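Local coordinates for protein 2-dehydropantoate 2-reductase, putative (PDB 2EW2) that probably catalyses the NADPH-dependent reduction of 2-dehydropantoate (ketopantoate) to (R)-pantoate, a step on the way to pantothenate, at residues S181-V184 against R185-I188; E244-T247 against H248-T252. All blocks are in the same frame, centred on the assembly; numbering follows the deposited sequence. Where two conformers were deposited one is given.

Overall arrangement
Both contacts are local, each made by residues a few positions apart along one run of chain, and both belong to the C-terminal part of the ketopantoate reductase. Contact 1 takes the chain from the end strand 178-180 of the Rossmann-type sheet into helix 184-195; contact 2 lies on helix 242-252, farther out among the C-terminal helices. Their centres are 18 Å apart and their nearest atoms about 5 Å, without touching. Helix 184-195 ties them together: its Arg190 pairs with Glu244 of contact 2, while the backbone N of Asp241, just ahead of helix 242-252, is hydrogen-bonded to the hydroxyl of Tyr186 in contact 1. Both lie away from Glu311, which binds magnesium in this protein although no metal is bound to this chain here.

Contact 1 of 2, residues S181-V184 against R185-I188; sequences SSNV and RYSI
Ser187 closes the first turn of helix 184-195 onto Asn183 and Val184, where a type I beta turn, Ser181 to Val184, leads from the Rossmann-type sheet into the C-terminal helices. Its backbone N gives a hydrogen bond of 2.8 Å to Asn183 O. The side chain then turns back toward the start of the helix: CB packs 3.5 Å from Asn183 O, and OG, set between the backbone N and the carbonyl carbon (chi1 80°), donates to Val184 O at 3.0 Å. Val184 O also takes the N-H of Ile188, from the same face of its plane, so two donors grip one carbonyl.

Ahead of the helix, Ser181 OG accepts from Asn183 N in an ST turn. Asn183 is modelled in two conformers; in the one described here it brings its amide obliquely up to Tyr186, with OD1 beside Tyr186 CB. The phenol end leaves the turn, its OH bonded to Asp241 N. A water bridges the entry, donating to Ser182 O and accepting from Tyr186 N, which takes care of an N-H in the first turn. On the flank facing strand 126-131, Val184 and Ile188 lie side by side against Val128, and Val184 CG1 meets Ile188 CD1 at 3.8 Å.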
# COMPACT_ATOMS: atom_id res chain seq x y z
N SER B 181 -31.81 -18.04 -3.11
CA SER B 181 -31.35 -17.00 -4.02
C SER B 181 -30.00 -17.36 -4.62
O SER B 181 -29.03 -17.61 -3.89
CB SER B 181 -31.27 -15.64 -3.32
OG SER B 181 -30.63 -14.66 -4.16
N SER B 182 -29.94 -17.34 -5.94
CA SER B 182 -28.68 -17.52 -6.64
C SER B 182 -27.85 -16.22 -6.74
O SER B 182 -26.90 -16.13 -7.55
CB SER B 182 -28.94 -18.10 -8.02
OG SER B 182 -29.69 -17.17 -8.78
N ASN B 183 -28.19 -15.20 -5.96
CA ASN B 183 -27.40 -13.97 -5.95
C ASN B 183 -26.69 -13.73 -4.63
O ASN B 183 -25.99 -12.74 -4.49
CB ASN B 183 -28.23 -12.72 -6.35
CG ASN B 183 -27.35 -11.53 -6.78
OD1 ASN B 183 -26.46 -11.67 -7.63
ND2 ASN B 183 -27.59 -10.36 -6.19
N VAL B 184 -26.86 -14.64 -3.67
CA VAL B 184 -26.30 -14.46 -2.32
C VAL B 184 -24.76 -14.32 -2.33
O VAL B 184 -24.20 -13.36 -1.79
CB VAL B 184 -26.72 -15.58 -1.35
CG1 VAL B 184 -26.07 -15.37 0.03
CG2 VAL B 184 -28.22 -15.61 -1.21
N ARG B 185 -24.09 -15.28 -2.96
CA ARG B 185 -22.63 -15.28 -3.05
C ARG B 185 -22.14 -14.04 -3.80
O ARG B 185 -21.22 -13.39 -3.36
CB ARG B 185 -22.13 -16.58 -3.71
CG ARG B 185 -22.42 -17.81 -2.81
CD ARG B 185 -22.06 -19.14 -3.47
NE ARG B 185 -20.66 -19.15 -3.86
CZ ARG B 185 -20.23 -19.50 -5.07
NH1 ARG B 185 -21.09 -19.95 -5.98
NH2 ARG B 185 -18.93 -19.45 -5.35
N TYR B 186 -22.82 -13.70 -4.91
CA TYR B 186 -22.51 -12.50 -5.69
C TYR B 186 -22.63 -11.22 -4.85
O TYR B 186 -21.73 -10.37 -4.86
CB TYR B 186 -23.39 -12.41 -6.96
CG TYR B 186 -22.98 -11.26 -7.86
CD1 TYR B 186 -22.09 -11.45 -8.90
CD2 TYR B 186 -23.44 -9.96 -7.61
CE1 TYR B 186 -21.68 -10.38 -9.71
CE2 TYR B 186 -23.04 -8.88 -8.41
CZ TYR B 186 -22.16 -9.09 -9.45
OH TYR B 186 -21.75 -8.01 -10.24
N SER B 187 -23.73 -11.08 -4.10
CA SER B 187 -23.94 -9.88 -3.31
C SER B 187 -22.89 -9.73 -2.22
O SER B 187 -22.43 -8.61 -1.94
CB SER B 187 -25.35 -9.83 -2.73
OG SER B 187 -25.41 -10.64 -1.58
N ILE B 188 -22.51 -10.84 -1.60
CA ILE B 188 -21.44 -10.85 -0.60
C ILE B 188 -20.08 -10.40 -1.18
O ILE B 188 -19.35 -9.62 -0.55
CB ILE B 188 -21.36 -12.23 0.09
CG1 ILE B 188 -22.58 -12.43 0.99
CG2 ILE B 188 -20.01 -12.43 0.83
CD1 ILE B 188 -22.81 -13.87 1.39
O HOH W 1 -24.44 -15.77 -6.26

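Contact 2 of 2, residues E244-T247 against H248-T252; sequences EVYT and HIVQT
Four successive i to i+4 hydrogen bonds join Glu244-Thr247 to His248-Thr252, the regular pattern of an alpha helix, here helix 242-252 of the C-terminal helical region. The shortest runs from Val250 N to Tyr246 O, 2.9 Å with an N-H...O angle of 165°; His248 N to Glu244 O, Ile249 N to Val245 O and Gln251 N to Thr247 O complete the set. Farther along, Thr252 turns its hydroxyl back on the helix, OG1 donating to a lone pair of Ile249 O, within the plane of that carbonyl, at 2.7 Å. That bond is firmer than those of Thr252 N, which makes weak ones to His248 O and Ile249 O.

Glu244 and His248 point the same way from the helix, carboxylate and imidazole planes 55° apart. The carboxylate is held by a salt bridge from OE2 to Arg190 on helix 184-195, and the His248 side chain packs on that same arginine. Next round the helix, Val245 and Ile249 run side by side, CG1 of the valine 3.9 Å from CD1 of the isoleucine; both reach helix 218-235, Val245 on Ile226 and Ile249 on Val222.

Tyr246 also leans on helix 218-235, where Lys223 makes a cation-pi contact with its ring. Val250 supplies a CH-pi contact: with CG2 anti to its own carbonyl carbon, that methyl is carried over one ring face, 3.7 Å from the centroid. It stands off-centre, toward the rim, and Val250 CG2 comes within 3.5 Å of Tyr246 CE2.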
# COMPACT_ATOMS: atom_id res chain seq x y z
N GLU B 244 -19.97 -1.82 -12.93
CA GLU B 244 -21.06 -1.52 -12.01
C GLU B 244 -20.54 -1.23 -10.61
O GLU B 244 -21.05 -0.33 -9.92
CB GLU B 244 -22.09 -2.66 -11.97
CG GLU B 244 -23.39 -2.33 -11.17
CD GLU B 244 -23.25 -2.49 -9.64
OE1 GLU B 244 -23.83 -1.66 -8.89
OE2 GLU B 244 -22.56 -3.43 -9.18
N VAL B 245 -19.55 -2.01 -10.17
CA VAL B 245 -18.98 -1.80 -8.84
C VAL B 245 -18.29 -0.43 -8.76
O VAL B 245 -18.49 0.29 -7.79
CB VAL B 245 -18.01 -2.93 -8.42
CG1 VAL B 245 -17.33 -2.60 -7.08
CG2 VAL B 245 -18.77 -4.27 -8.33
N TYR B 246 -17.51 -0.07 -9.78
CA TYR B 246 -16.89 1.26 -9.83
C TYR B 246 -17.93 2.39 -9.81
O TYR B 246 -17.75 3.39 -9.12
CB TYR B 246 -16.00 1.42 -11.07
CG TYR B 246 -15.24 2.73 -11.06
CD1 TYR B 246 -14.23 2.97 -10.11
CD2 TYR B 246 -15.52 3.74 -12.00
CE1 TYR B 246 -13.53 4.17 -10.08
CE2 TYR B 246 -14.81 4.96 -11.99
CZ TYR B 246 -13.83 5.16 -11.01
OH TYR B 246 -13.13 6.34 -10.98
N THR B 247 -19.00 2.21 -10.57
CA THR B 247 -20.08 3.19 -10.65
C THR B 247 -20.74 3.39 -9.30
O THR B 247 -21.01 4.53 -8.90
CB THR B 247 -21.12 2.77 -11.71
OG1 THR B 247 -20.54 2.97 -13.01
CG2 THR B 247 -22.40 3.63 -11.61
N HIS B 248 -20.97 2.30 -8.58
CA HIS B 248 -21.49 2.39 -7.23
C HIS B 248 -20.55 3.19 -6.31
O HIS B 248 -20.99 4.05 -5.53
CB HIS B 248 -21.69 0.99 -6.66
CG HIS B 248 -22.13 0.98 -5.23
ND1 HIS B 248 -23.46 0.97 -4.87
CD2 HIS B 248 -21.42 1.03 -4.08
CE1 HIS B 248 -23.55 0.99 -3.55
NE2 HIS B 248 -22.32 1.03 -3.05
N ILE B 249 -19.26 2.89 -6.39
CA ILE B 249 -18.27 3.57 -5.56
C ILE B 249 -18.23 5.08 -5.89
O ILE B 249 -18.24 5.93 -5.00
CB ILE B 249 -16.87 2.86 -5.62
CG1 ILE B 249 -16.94 1.53 -4.84
CG2 ILE B 249 -15.78 3.76 -5.01
CD1 ILE B 249 -15.90 0.45 -5.21
N VAL B 250 -18.24 5.42 -7.17
CA VAL B 250 -18.27 6.82 -7.54
C VAL B 250 -19.49 7.55 -6.93
O VAL B 250 -19.36 8.67 -6.42
CB VAL B 250 -18.12 6.99 -9.06
CG1 VAL B 250 -18.32 8.46 -9.49
CG2 VAL B 250 -16.73 6.50 -9.49
N GLN B 251 -20.66 6.91 -6.97
CA GLN B 251 -21.89 7.48 -6.41
C GLN B 251 -21.81 7.78 -4.90
O GLN B 251 -22.51 8.66 -4.40
CB GLN B 251 -23.10 6.60 -6.75
CG GLN B 251 -23.47 6.59 -8.23
CD GLN B 251 -24.49 5.52 -8.61
OE1 GLN B 251 -24.75 4.58 -7.85
NE2 GLN B 251 -25.07 5.66 -9.79
N THR B 252 -20.95 7.07 -4.17
CA THR B 252 -20.72 7.33 -2.75
C THR B 252 -19.96 8.64 -2.52
O THR B 252 -20.05 9.21 -1.44
CB THR B 252 -20.01 6.15 -2.01
OG1 THR B 252 -18.62 6.09 -2.37
CG2 THR B 252 -20.67 4.81 -2.35